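MAGE domain-containing protein (PDB 7DG2) is probably the Nse3 (MAGE) subunit of the Smc5/6 complex, pairing with Nse1 to hold and shape the Nse4 protein. Local coordinates at residues B[110-114]-B[204-208]; B[97-101]-B[138-142]; B[153-159]-B[170-176]. All blocks are in the same frame, centred on the assembly; numbering follows the deposited sequence.

Interaction 1 (B[110-114]-B[204-208]); sequences FMKGN and QYKDA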
ATOM      1  N   PHE B 110      12.965  18.917 -16.332  1.00 19.67           N
ATOM      2  CA  PHE B 110      13.009  18.558 -17.742  1.00 19.23           C
ATOM      3  C   PHE B 110      12.782  19.774 -18.637  1.00 22.52           C
ATOM      4  O   PHE B 110      13.506  19.973 -19.621  1.00 23.00           O
ATOM      5  CB  PHE B 110      11.969  17.464 -18.021  1.00 20.78           C
ATOM      6  CG  PHE B 110      11.609  17.323 -19.474  1.00 19.72           C
ATOM      7  CD1 PHE B 110      12.548  16.888 -20.397  1.00 21.85           C
ATOM      8  CD2 PHE B 110      10.326  17.629 -19.913  1.00 19.77           C
ATOM      9  CE1 PHE B 110      12.218  16.764 -21.750  1.00 23.73           C
ATOM     10  CE2 PHE B 110       9.986  17.505 -21.256  1.00 20.57           C
ATOM     11  CZ  PHE B 110      10.940  17.069 -22.175  1.00 22.52           C
ATOM     12  N   MET B 111      11.785  20.603 -18.313  1.00 21.18           N
ATOM     13  CA  MET B 111      11.422  21.699 -19.207  1.00 23.63           C
ATOM     14  C   MET B 111      12.509  22.763 -19.266  1.00 28.14           C
ATOM     15  O   MET B 111      12.608  23.474 -20.274  1.00 26.71           O
ATOM     16  CB  MET B 111      10.087  22.317 -18.776  1.00 26.02           C
ATOM     17  CG  MET B 111       8.856  21.387 -18.945  1.00 22.52           C
ATOM     18  SD  MET B 111       8.591  20.790 -20.634  1.00 23.88           S
ATOM     19  CE  MET B 111       7.872  22.250 -21.399  1.00 27.10           C
ATOM     20  N   LYS B 112      13.340  22.852 -18.225  1.00 24.60           N
ATOM     21  CA  LYS B 112      14.464  23.775 -18.154  1.00 29.10           C
ATOM     22  C   LYS B 112      15.780  23.135 -18.574  1.00 26.66           C
ATOM     23  O   LYS B 112      16.843  23.617 -18.177  1.00 33.75           O
ATOM     24  CB  LYS B 112      14.596  24.335 -16.735  1.00 30.62           C
ATOM     25  CG  LYS B 112      13.500  25.291 -16.345  1.00 33.40           C
ATOM     26  CD  LYS B 112      13.509  26.500 -17.261  1.00 37.23           C
ATOM     27  CE  LYS B 112      12.670  27.631 -16.702  1.00 37.90           C
ATOM     28  NZ  LYS B 112      12.762  28.833 -17.574  1.00 41.44           N
ATOM     29  N   GLY B 113      15.741  22.062 -19.355  1.00 27.33           N
ATOM     30  CA  GLY B 113      16.959  21.496 -19.902  1.00 30.36           C
ATOM     31  C   GLY B 113      17.617  20.417 -19.074  1.00 30.15           C
ATOM     32  O   GLY B 113      18.831  20.221 -19.198  1.00 30.55           O
ATOM     33  N   ASN B 114      16.860  19.724 -18.222  1.00 26.65           N
ATOM     34  CA  ASN B 114      17.243  18.510 -17.488  1.00 23.12           C
ATOM     35  C   ASN B 114      18.094  18.784 -16.253  1.00 24.03           C
ATOM     36  O   ASN B 114      18.661  17.843 -15.679  1.00 26.30           O
ATOM     37  CB  ASN B 114      17.929  17.498 -18.409  1.00 26.02           C
ATOM     38  CG  ASN B 114      17.025  17.070 -19.554  1.00 27.35           C
ATOM     39  OD1 ASN B 114      15.920  16.580 -19.329  1.00 26.75           O
ATOM     40  ND2 ASN B 114      17.467  17.304 -20.782  1.00 30.73           N
ATOM     41  N   GLN B 204      11.797  21.072 -26.175  1.00 26.54           N
ATOM     42  CA  GLN B 204      11.617  19.954 -25.258  1.00 25.92           C
ATOM     43  C   GLN B 204      11.089  18.722 -25.985  1.00 24.74           C
ATOM     44  O   GLN B 204      11.464  17.588 -25.650  1.00 23.78           O
ATOM     45  CB  GLN B 204      10.693  20.392 -24.121  1.00 23.63           C
ATOM     46  CG  GLN B 204      11.295  21.521 -23.242  1.00 26.83           C
ATOM     47  CD  GLN B 204      11.102  22.940 -23.797  1.00 28.17           C
ATOM     48  OE1 GLN B 204      10.627  23.139 -24.917  1.00 28.17           O
ATOM     49  NE2 GLN B 204      11.463  23.935 -22.991  1.00 25.38           N
ATOM     50  N   TYR B 205      10.246  18.924 -26.997  1.00 23.65           N
ATOM     51  CA  TYR B 205       9.768  17.803 -27.799  1.00 25.03           C
ATOM     52  C   TYR B 205      10.920  17.065 -28.468  1.00 28.90           C
ATOM     53  O   TYR B 205      10.951  15.830 -28.482  1.00 25.57           O
ATOM     54  CB  TYR B 205       8.775  18.307 -28.844  1.00 24.20           C
ATOM     55  CG  TYR B 205       8.053  17.209 -29.573  1.00 27.83           C
ATOM     56  CD1 TYR B 205       6.862  16.696 -29.079  1.00 26.15           C
ATOM     57  CD2 TYR B 205       8.540  16.705 -30.771  1.00 31.42           C
ATOM     58  CE1 TYR B 205       6.188  15.698 -29.749  1.00 24.42           C
ATOM     59  CE2 TYR B 205       7.873  15.706 -31.443  1.00 34.49           C
ATOM     60  CZ  TYR B 205       6.699  15.207 -30.928  1.00 32.64           C
ATOM     61  OH  TYR B 205       6.025  14.214 -31.600  1.00 36.88           O
ATOM     62  N   LYS B 206      11.875  17.801 -29.043  1.00 25.81           N
ATOM     63  CA  LYS B 206      13.002  17.124 -29.673  1.00 29.43           C
ATOM     64  C   LYS B 206      13.844  16.389 -28.639  1.00 28.64           C
ATOM     65  O   LYS B 206      14.300  15.267 -28.888  1.00 29.41           O
ATOM     66  CB  LYS B 206      13.854  18.123 -30.462  1.00 30.16           C
ATOM     67  CG  LYS B 206      14.960  17.457 -31.274  1.00 41.40           C
ATOM     68  CD  LYS B 206      15.518  18.373 -32.357  1.00 46.16           C
ATOM     69  CE  LYS B 206      16.549  17.640 -33.215  1.00 53.94           C
ATOM     70  NZ  LYS B 206      16.957  18.435 -34.414  1.00 54.29           N
ATOM     71  N   ASP B 207      14.041  16.996 -27.462  1.00 26.82           N
ATOM     72  CA  ASP B 207      14.796  16.327 -26.408  1.00 25.33           C
ATOM     73  C   ASP B 207      14.094  15.050 -25.957  1.00 27.79           C
ATOM     74  O   ASP B 207      14.746  14.040 -25.668  1.00 27.21           O
ATOM     75  CB  ASP B 207      15.007  17.279 -25.235  1.00 24.72           C
ATOM     76  CG  ASP B 207      15.915  16.699 -24.170  1.00 25.90           C
ATOM     77  OD1 ASP B 207      16.943  16.083 -24.525  1.00 30.51           O
ATOM     78  OD2 ASP B 207      15.609  16.865 -22.979  1.00 29.26           O
ATOM     79  N   ALA B 208      12.762  15.069 -25.917  1.00 23.86           N
ATOM     80  CA  ALA B 208      12.015  13.896 -25.479  1.00 23.67           C
ATOM     81  C   ALA B 208      12.027  12.780 -26.515  1.00 32.06           C
ATOM     82  O   ALA B 208      11.846  11.612 -26.154  1.00 32.28           O
ATOM     83  CB  ALA B 208      10.575  14.297 -25.140  1.00 21.86           C
TER
HETATM   84  O   HOH W   1      14.641  19.257 -22.046  1.00 29.46           O

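Interaction 2 (B[97-101]-B[138-142]); sequences SKLGL and EFGDV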
ATOM      1  N   SER B  97      -0.708  11.857  -3.533  1.00 21.04           N
ATOM      2  CA  SER B  97      -0.356  13.270  -3.435  1.00 21.88           C
ATOM      3  C   SER B  97       1.138  13.493  -3.647  1.00 20.50           C
ATOM      4  O   SER B  97       1.543  14.473  -4.292  1.00 19.60           O
ATOM      5  CB  SER B  97      -0.798  13.819  -2.079  1.00 23.22           C
ATOM      6  OG  SER B  97      -2.206  13.822  -2.000  1.00 24.63           O
ATOM      7  N   LYS B  98       1.974  12.600  -3.110  1.00 20.23           N
ATOM      8  CA  LYS B  98       3.412  12.759  -3.276  1.00 18.85           C
ATOM      9  C   LYS B  98       3.810  12.684  -4.741  1.00 19.17           C
ATOM     10  O   LYS B  98       4.729  13.387  -5.164  1.00 18.32           O
ATOM     11  CB  LYS B  98       4.173  11.696  -2.486  1.00 21.42           C
ATOM     12  CG  LYS B  98       4.173  11.889  -0.978  1.00 23.28           C
ATOM     13  CD  LYS B  98       4.804  10.681  -0.307  1.00 26.48           C
ATOM     14  CE  LYS B  98       4.798  10.826   1.202  1.00 27.43           C
ATOM     15  NZ  LYS B  98       5.571   9.720   1.847  1.00 33.75           N
ATOM     16  N   LEU B  99       3.127  11.844  -5.534  1.00 18.36           N
ATOM     17  CA  LEU B  99       3.479  11.762  -6.947  1.00 18.15           C
ATOM     18  C   LEU B  99       3.091  13.035  -7.686  1.00 18.49           C
ATOM     19  O   LEU B  99       3.779  13.431  -8.633  1.00 17.63           O
ATOM     20  CB  LEU B  99       2.809  10.546  -7.602  1.00 20.59           C
ATOM     21  CG  LEU B  99       3.388  10.203  -8.970  1.00 24.67           C
ATOM     22  CD1 LEU B  99       4.781   9.599  -8.803  1.00 24.13           C
ATOM     23  CD2 LEU B  99       2.486   9.262  -9.713  1.00 25.35           C
ATOM     24  N   GLY B 100       1.995  13.681  -7.274  1.00 19.35           N
ATOM     25  CA  GLY B 100       1.676  14.988  -7.825  1.00 18.82           C
ATOM     26  C   GLY B 100       2.810  15.976  -7.616  1.00 19.37           C
ATOM     27  O   GLY B 100       3.221  16.679  -8.543  1.00 20.06           O
ATOM     28  N   LEU B 101       3.346  16.026  -6.393  1.00 18.00           N
ATOM     29  CA  LEU B 101       4.454  16.938  -6.116  1.00 19.21           C
ATOM     30  C   LEU B 101       5.686  16.559  -6.926  1.00 19.05           C
ATOM     31  O   LEU B 101       6.329  17.415  -7.545  1.00 17.63           O
ATOM     32  CB  LEU B 101       4.774  16.952  -4.621  1.00 18.94           C
ATOM     33  CG  LEU B 101       6.037  17.726  -4.246  1.00 22.28           C
ATOM     34  CD1 LEU B 101       5.919  19.180  -4.661  1.00 23.21           C
ATOM     35  CD2 LEU B 101       6.312  17.624  -2.752  1.00 22.71           C
ATOM     36  N   GLU B 138      -0.367  18.686   3.780  1.00 38.87           N
ATOM     37  CA  GLU B 138      -0.373  17.442   3.014  1.00 34.50           C
ATOM     38  C   GLU B 138       0.902  16.630   3.183  1.00 32.87           C
ATOM     39  O   GLU B 138       0.834  15.410   3.364  1.00 34.85           O
ATOM     40  CB  GLU B 138      -0.582  17.745   1.527  1.00 32.65           C
ATOM     41  CG  GLU B 138      -0.958  16.538   0.684  1.00 32.30           C
ATOM     42  CD  GLU B 138      -2.405  16.106   0.887  1.00 39.50           C
ATOM     43  OE1 GLU B 138      -3.133  16.769   1.661  1.00 42.14           O
ATOM     44  OE2 GLU B 138      -2.817  15.105   0.261  1.00 39.69           O
ATOM     45  N   PHE B 139       2.064  17.283   3.143  1.00 28.96           N
ATOM     46  CA  PHE B 139       3.345  16.607   3.027  1.00 26.67           C
ATOM     47  C   PHE B 139       4.208  16.676   4.281  1.00 28.80           C
ATOM     48  O   PHE B 139       5.226  15.982   4.344  1.00 31.54           O
ATOM     49  CB  PHE B 139       4.136  17.191   1.845  1.00 26.33           C
ATOM     50  CG  PHE B 139       3.412  17.100   0.527  1.00 27.51           C
ATOM     51  CD1 PHE B 139       3.092  15.868  -0.014  1.00 25.17           C
ATOM     52  CD2 PHE B 139       3.058  18.247  -0.170  1.00 24.22           C
ATOM     53  CE1 PHE B 139       2.423  15.782  -1.228  1.00 21.21           C
ATOM     54  CE2 PHE B 139       2.398  18.164  -1.388  1.00 24.75           C
ATOM     55  CZ  PHE B 139       2.082  16.926  -1.914  1.00 23.54           C
ATOM     56  N   GLY B 140       3.842  17.482   5.273  1.00 32.90           N
ATOM     57  CA  GLY B 140       4.656  17.580   6.468  1.00 29.92           C
ATOM     58  C   GLY B 140       5.975  18.285   6.225  1.00 29.60           C
ATOM     59  O   GLY B 140       5.996  19.454   5.831  1.00 33.00           O
ATOM     60  N   ASP B 141       7.084  17.584   6.458  1.00 30.62           N
ATOM     61  CA  ASP B 141       8.416  18.139   6.231  1.00 30.16           C
ATOM     62  C   ASP B 141       8.747  17.994   4.748  1.00 28.99           C
ATOM     63  O   ASP B 141       9.250  16.957   4.314  1.00 26.26           O
ATOM     64  CB  ASP B 141       9.434  17.426   7.120  1.00 32.64           C
ATOM     65  CG  ASP B 141      10.843  17.985   6.986  1.00 34.09           C
ATOM     66  OD1 ASP B 141      11.118  18.758   6.042  1.00 29.78           O
ATOM     67  OD2 ASP B 141      11.691  17.637   7.840  1.00 34.02           O
ATOM     68  N   VAL B 142       8.510  19.056   3.973  1.00 27.22           N
ATOM     69  CA  VAL B 142       8.675  18.975   2.522  1.00 27.55           C
ATOM     70  C   VAL B 142      10.144  19.032   2.126  1.00 26.94           C
ATOM     71  O   VAL B 142      10.537  18.472   1.092  1.00 23.60           O
ATOM     72  CB  VAL B 142       7.872  20.090   1.826  1.00 27.60           C
ATOM     73  CG1 VAL B 142       7.887  19.877   0.319  1.00 24.67           C
ATOM     74  CG2 VAL B 142       6.447  20.127   2.345  1.00 30.29           C
TER

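Interaction 3 (B[153-159]-B[170-176]); sequences QKYLEYN and EFRWGQR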
ATOM      1  N   GLN B 153      14.791   7.195  -2.919  1.00 19.40           N
ATOM      2  CA  GLN B 153      14.010   6.397  -3.861  1.00 15.23           C
ATOM      3  C   GLN B 153      14.569   6.452  -5.273  1.00 17.55           C
ATOM      4  O   GLN B 153      14.102   5.695  -6.138  1.00 17.71           O
ATOM      5  CB  GLN B 153      12.555   6.874  -3.842  1.00 15.97           C
ATOM      6  CG  GLN B 153      11.863   6.580  -2.512  1.00 16.41           C
ATOM      7  CD  GLN B 153      10.476   7.218  -2.418  1.00 18.65           C
ATOM      8  OE1 GLN B 153      10.222   8.281  -2.994  1.00 18.86           O
ATOM      9  NE2 GLN B 153       9.577   6.567  -1.690  1.00 20.76           N
ATOM     10  N   LYS B 154      15.569   7.311  -5.521  1.00 18.86           N
ATOM     11  CA  LYS B 154      16.175   7.533  -6.835  1.00 16.75           C
ATOM     12  C   LYS B 154      15.213   8.172  -7.832  1.00 16.65           C
ATOM     13  O   LYS B 154      15.421   8.062  -9.044  1.00 19.50           O
ATOM     14  CB  LYS B 154      16.745   6.247  -7.442  1.00 20.39           C
ATOM     15  CG  LYS B 154      17.659   5.476  -6.515  1.00 25.54           C
ATOM     16  CD  LYS B 154      18.851   6.287  -6.113  1.00 26.54           C
ATOM     17  CE  LYS B 154      19.938   5.365  -5.567  1.00 34.77           C
ATOM     18  NZ  LYS B 154      21.116   6.142  -5.108  1.00 30.11           N
ATOM     19  N   TYR B 155      14.166   8.849  -7.349  1.00 17.65           N
ATOM     20  CA  TYR B 155      13.376   9.679  -8.255  1.00 18.34           C
ATOM     21  C   TYR B 155      14.132  10.935  -8.652  1.00 17.93           C
ATOM     22  O   TYR B 155      13.973  11.424  -9.770  1.00 18.72           O
ATOM     23  CB  TYR B 155      12.051  10.080  -7.615  1.00 17.61           C
ATOM     24  CG  TYR B 155      10.975   9.023  -7.667  1.00 17.67           C
ATOM     25  CD1 TYR B 155      10.511   8.540  -8.883  1.00 16.33           C
ATOM     26  CD2 TYR B 155      10.384   8.555  -6.495  1.00 18.39           C
ATOM     27  CE1 TYR B 155       9.493   7.592  -8.935  1.00 18.02           C
ATOM     28  CE2 TYR B 155       9.387   7.606  -6.531  1.00 17.78           C
ATOM     29  CZ  TYR B 155       8.938   7.139  -7.746  1.00 19.27           C
ATOM     30  OH  TYR B 155       7.946   6.184  -7.763  1.00 21.31           O
ATOM     31  N   LEU B 156      14.956  11.468  -7.754  1.00 19.57           N
ATOM     32  CA  LEU B 156      15.716  12.676  -8.023  1.00 18.61           C
ATOM     33  C   LEU B 156      17.171  12.465  -7.633  1.00 20.34           C
ATOM     34  O   LEU B 156      17.486  11.660  -6.753  1.00 21.64           O
ATOM     35  CB  LEU B 156      15.159  13.866  -7.238  1.00 17.99           C
ATOM     36  CG  LEU B 156      13.706  14.288  -7.489  1.00 18.80           C
ATOM     37  CD1 LEU B 156      13.277  15.344  -6.484  1.00 17.99           C
ATOM     38  CD2 LEU B 156      13.523  14.779  -8.915  1.00 16.05           C
ATOM     39  N   GLU B 157      18.048  13.204  -8.302  1.00 20.83           N
ATOM     40  CA  GLU B 157      19.421  13.422  -7.859  1.00 26.16           C
ATOM     41  C   GLU B 157      19.520  14.802  -7.221  1.00 26.40           C
ATOM     42  O   GLU B 157      18.883  15.754  -7.680  1.00 22.99           O
ATOM     43  CB  GLU B 157      20.401  13.339  -9.026  1.00 26.06           C
ATOM     44  CG  GLU B 157      20.681  11.958  -9.551  1.00 31.12           C
ATOM     45  CD  GLU B 157      21.734  11.991 -10.639  1.00 38.58           C
ATOM     46  OE1 GLU B 157      22.263  13.095 -10.915  1.00 39.40           O
ATOM     47  OE2 GLU B 157      22.033  10.925 -11.219  1.00 44.41           O
ATOM     48  N   TYR B 158      20.345  14.906  -6.179  1.00 29.09           N
ATOM     49  CA  TYR B 158      20.490  16.117  -5.371  1.00 28.42           C
ATOM     50  C   TYR B 158      21.991  16.339  -5.242  1.00 30.83           C
ATOM     51  O   TYR B 158      22.632  15.715  -4.393  1.00 32.55           O
ATOM     52  CB  TYR B 158      19.825  15.945  -4.007  1.00 29.34           C
ATOM     53  CG  TYR B 158      19.787  17.166  -3.116  1.00 30.13           C
ATOM     54  CD1 TYR B 158      19.189  18.340  -3.541  1.00 30.92           C
ATOM     55  CD2 TYR B 158      20.325  17.132  -1.828  1.00 30.99           C
ATOM     56  CE1 TYR B 158      19.122  19.454  -2.716  1.00 34.23           C
ATOM     57  CE2 TYR B 158      20.266  18.243  -0.996  1.00 31.22           C
ATOM     58  CZ  TYR B 158      19.667  19.403  -1.446  1.00 32.08           C
ATOM     59  OH  TYR B 158      19.598  20.518  -0.638  1.00 35.38           O
ATOM     60  N   ASN B 159      22.545  17.199  -6.097  1.00 28.62           N
ATOM     61  CA  ASN B 159      23.986  17.275  -6.309  1.00 34.18           C
ATOM     62  C   ASN B 159      24.522  18.654  -5.957  1.00 33.66           C
ATOM     63  O   ASN B 159      23.900  19.671  -6.274  1.00 28.38           O
ATOM     64  CB  ASN B 159      24.334  16.955  -7.765  1.00 32.28           C
ATOM     65  CG  ASN B 159      23.846  15.580  -8.194  1.00 32.61           C
ATOM     66  OD1 ASN B 159      23.898  14.626  -7.419  1.00 36.20           O
ATOM     67  ND2 ASN B 159      23.369  15.476  -9.438  1.00 34.47           N
ATOM     68  N   GLU B 170      21.738  21.449  -6.869  1.00 29.36           N
ATOM     69  CA  GLU B 170      20.878  21.392  -8.041  1.00 27.06           C
ATOM     70  C   GLU B 170      20.294  19.991  -8.177  1.00 26.55           C
ATOM     71  O   GLU B 170      20.833  19.011  -7.656  1.00 26.92           O
ATOM     72  CB  GLU B 170      21.634  21.777  -9.316  1.00 28.71           C
ATOM     73  CG  GLU B 170      22.830  20.894  -9.603  1.00 33.54           C
ATOM     74  CD  GLU B 170      23.759  21.502 -10.634  1.00 38.75           C
ATOM     75  OE1 GLU B 170      23.506  22.651 -11.059  1.00 40.65           O
ATOM     76  OE2 GLU B 170      24.736  20.829 -11.018  1.00 47.55           O
ATOM     77  N   PHE B 171      19.180  19.909  -8.899  1.00 27.05           N
ATOM     78  CA  PHE B 171      18.423  18.675  -9.036  1.00 26.48           C
ATOM     79  C   PHE B 171      18.456  18.174 -10.472  1.00 24.42           C
ATOM     80  O   PHE B 171      18.385  18.963 -11.420  1.00 24.15           O
ATOM     81  CB  PHE B 171      16.967  18.889  -8.640  1.00 26.10           C
ATOM     82  CG  PHE B 171      16.721  18.991  -7.169  1.00 29.63           C
ATOM     83  CD1 PHE B 171      16.498  17.850  -6.411  1.00 27.59           C
ATOM     84  CD2 PHE B 171      16.624  20.231  -6.552  1.00 30.19           C
ATOM     85  CE1 PHE B 171      16.208  17.946  -5.064  1.00 30.68           C
ATOM     86  CE2 PHE B 171      16.329  20.332  -5.208  1.00 31.13           C
ATOM     87  CZ  PHE B 171      16.133  19.193  -4.463  1.00 31.83           C
ATOM     88  N   ARG B 172      18.532  16.850 -10.626  1.00 20.45           N
ATOM     89  CA  ARG B 172      18.300  16.183 -11.900  1.00 19.95           C
ATOM     90  C   ARG B 172      17.311  15.047 -11.663  1.00 19.43           C
ATOM     91  O   ARG B 172      17.042  14.669 -10.521  1.00 19.48           O
ATOM     92  CB  ARG B 172      19.604  15.624 -12.495  1.00 26.84           C
ATOM     93  CG  ARG B 172      20.749  16.627 -12.586  1.00 28.21           C
ATOM     94  CD  ARG B 172      21.961  16.004 -13.276  1.00 29.99           C
ATOM     95  NE  ARG B 172      21.632  15.560 -14.630  1.00 36.91           N
ATOM     96  CZ  ARG B 172      21.716  16.333 -15.709  1.00 38.28           C
ATOM     97  NH1 ARG B 172      22.123  17.591 -15.586  1.00 36.27           N
ATOM     98  NH2 ARG B 172      21.391  15.857 -16.909  1.00 32.03           N
ATOM     99  N   TRP B 173      16.775  14.492 -12.752  1.00 22.02           N
ATOM    100  CA  TRP B 173      16.022  13.246 -12.633  1.00 20.73           C
ATOM    101  C   TRP B 173      16.922  12.132 -12.115  1.00 22.63           C
ATOM    102  O   TRP B 173      18.079  12.003 -12.536  1.00 22.72           O
ATOM    103  CB  TRP B 173      15.458  12.804 -13.984  1.00 19.12           C
ATOM    104  CG  TRP B 173      14.298  13.570 -14.520  1.00 18.65           C
ATOM    105  CD1 TRP B 173      13.944  14.853 -14.237  1.00 17.85           C
ATOM    106  CD2 TRP B 173      13.346  13.083 -15.472  1.00 18.25           C
ATOM    107  NE1 TRP B 173      12.814  15.200 -14.958  1.00 16.80           N
ATOM    108  CE2 TRP B 173      12.428  14.125 -15.719  1.00 19.62           C
ATOM    109  CE3 TRP B 173      13.176  11.859 -16.134  1.00 19.72           C
ATOM    110  CZ2 TRP B 173      11.350  13.982 -16.597  1.00 18.88           C
ATOM    111  CZ3 TRP B 173      12.099  11.719 -17.012  1.00 20.96           C
ATOM    112  CH2 TRP B 173      11.206  12.778 -17.237  1.00 17.18           C
ATOM    113  N   GLY B 174      16.366  11.295 -11.217  1.00 21.24           N
ATOM    114  CA  GLY B 174      17.035  10.084 -10.792  1.00 21.00           C
ATOM    115  C   GLY B 174      16.722   8.878 -11.681  1.00 21.81           C
ATOM    116  O   GLY B 174      15.839   8.919 -12.537  1.00 19.72           O
ATOM    117  N   GLN B 175      17.463   7.793 -11.431  1.00 21.25           N
ATOM    118  CA  GLN B 175      17.337   6.582 -12.234  1.00 25.12           C
ATOM    119  C   GLN B 175      15.925   6.007 -12.181  1.00 22.79           C
ATOM    120  O   GLN B 175      15.437   5.455 -13.176  1.00 22.82           O
ATOM    121  CB  GLN B 175      18.355   5.544 -11.751  1.00 28.06           C
ATOM    122  CG  GLN B 175      19.833   5.921 -11.994  1.00 35.88           C
ATOM    123  CD  GLN B 175      20.792   5.209 -11.033  1.00 34.27           C
ATOM    124  OE1 GLN B 175      20.448   4.934  -9.877  1.00 37.38           O
ATOM    125  NE2 GLN B 175      22.004   4.911 -11.510  1.00 36.63           N
ATOM    126  N   ARG B 176      15.248   6.119 -11.037  1.00 20.07           N
ATOM    127  CA  ARG B 176      13.887   5.582 -10.974  1.00 17.11           C
ATOM    128  C   ARG B 176      12.932   6.368 -11.869  1.00 17.69           C
ATOM    129  O   ARG B 176      12.040   5.779 -12.490  1.00 20.07           O
ATOM    130  CB  ARG B 176      13.385   5.554  -9.530  1.00 16.55           C
ATOM    131  CG  ARG B 176      11.964   4.991  -9.428  1.00 16.23           C
ATOM    132  CD  ARG B 176      11.440   4.997  -8.001  1.00 15.75           C
ATOM    133  NE  ARG B 176      12.057   4.005  -7.131  1.00 16.28           N
ATOM    134  CZ  ARG B 176      11.706   2.722  -7.057  1.00 16.91           C
ATOM    135  NH1 ARG B 176      10.738   2.242  -7.823  1.00 14.68           N
ATOM    136  NH2 ARG B 176      12.335   1.919  -6.204  1.00 16.66           N
TER
HETATM  137  O   HOH W   2      24.041  17.828 -11.245  1.00 32.74           O

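Interaction 1 (B[110-114]-B[204-208])
OD2 of D207 is gripped from several directions where the end of helix 94-111 meets helix 202-209. Helix 94-111 stops in a Schellman motif: G113, with positive phi, is its C' residue, G113 N bonds back to F110 O and N114 N to I109 O, and N114 follows directly after it. The amide ND2 of N114 donates to D207 OD2 over 2.9 Å, almost straight at 171°, and arrives on the syn side of the carboxylate, somewhat out of its plane. A water donates to the same OD2 (2.7 Å from its oxygen) and also to the carbonyl O of F110, while K183 of helix 183-193 forms a salt bridge there, so the carboxylate is probably held firmly as an anion.

The F110 ring lies beside these groups with its edge toward them. With CG anti to the backbone N (chi1 161°), it turns its rim to helix 202-209, where CE1 lies 3.6 Å from D207 OD2 and CZ is equally near the carbonyl O of Q204, both oxygens close to the ring plane. The positively polarised ring hydrogens thus face oxygen. CZ also touches CB of A208.

On the other flank M111 and Q204 pack at about a right angle, SD of M111 lying 3.8 Å from Q204 CG. The bend at chi2 (84°) brings the Q204 amide to the M111 carbonyl, while its OE1 accepts a hydrogen bond from T5 of the Nse4 chain. Its NE2 donates to the carbonyl O of M111 over 3.0 Å, in the carbonyl plane and on a lone pair.

Interaction 2 (B[97-101]-B[138-142])
E138, late in the loop between helices 118-127 and 142-152, takes a hydrogen bond from S97 on helix 94-111: OG of S97 donates to OE2 over 2.7 Å, on the anti side of the carboxylate. The E138 chain bends at chi2 (75°), which lays its CG over one face of the neighbouring F139 ring, 3.9 Å above the plane. Shortening this side chain to an alanine is likely to leave the S97 hydroxyl without its acceptor and F139 without the methylene cover on that face.

F139 carries most of the apolar contact. Its CE1 comes edge-on to the backbone of helix 94-111, 3.4 Å from S97 O, with K98 N also near the ring plane. The opposite face is covered by L101, whose CD2 sits 4.2 Å from the ring centroid almost on the normal, a CH-pi contact, while L101 CB reaches CZ at 3.8 Å. W51 of the Nse4 chain adds an edge-to-face ring contact.

D141, the N-cap of helix 142-152, accepts from K144 N. V142 then lays CG1 against L101 CD2, at 4.1 Å.

The contact thus joins a single hydrogen bond to a probably ionised carboxylate, at its margin, to a phenylalanine ring sandwiched between aliphatic groups, and the nearby tryptophan suggests that this apolar seat probably also helps to hold Nse4.

Interaction 3 (B[153-159]-B[170-176])
Backbone hydrogen bonds join E157 to R172 and N159 to E170 as hydrogen-bonded pairs of an antiparallel hairpin. The bonds between N159 and E170 are 2.9 Å each way, N to O, running nearly along the C=O axis. Between them Y158 and F171 form a non-hydrogen-bonded pair. Beyond the strands the backbones stay close where helix 175-180 begins, with G174 as its N-cap: G174 N donates to Y155 O and R176 N to K154 O. G174 passes so close that a side chain there would run into K154 O.

The charged and polar side chains gather on the face of E157, N159, E170 and R172. ND2 of N159 donates to E157 OE1 at 3.0 Å, and a water links ND2 to OE2 of E170. E157 and R172 lie side by side, but OE1 stays 4.5 Å from NE, beyond a salt bridge. Farther along, R176 donates through NE to Q153 O over 2.8 Å, in both the guanidinium and the carbonyl planes.

Aromatic and apolar contacts complete the join. The extended start of R176 (CG anti to N, chi1 -180°) draws its CD across one face of Y155, 3.4 Å from the ring centroid, a CH-pi contact; the Y155 hydroxyl is bonded to E180 and to R64 of the Nse4 chain. On the other face of the sheet Y158 and F171 meet obliquely, planes at 40°, with Y158 CD1 above the F171 ring and 3.3 Å from its CZ. L156 CD1 touches F171 CD1 beside them.

With strand 116-117 paired to F171 through A116, the hairpin completes a three-stranded antiparallel sheet beside helix 142-152, consistent with the wing of a winged-helix unit of the MAGE domain.

How the interactions relate
Helix 94-111 ties the three contacts together: interaction 2 uses its early turns, interaction 1 its end, and the hairpin of interaction 3 rests on it through L156 and W173. The centres of interactions 1 and 2 are 24 Å apart, and interaction 3 lies 16 Å from each. It touches interaction 1, where F110 CB meets W173 CZ2 at 3.8 Å, but not interaction 2. Along the chain the order is 97-101, 110-114, 138-142, 153-159, 170-176, 204-208, so interactions 1 and 2 alternate while interaction 3 follows interaction 2 and precedes 204-208. Each contact also meets the Nse4 chain, suggesting that this half of the protein touches Nse4 at several separate places.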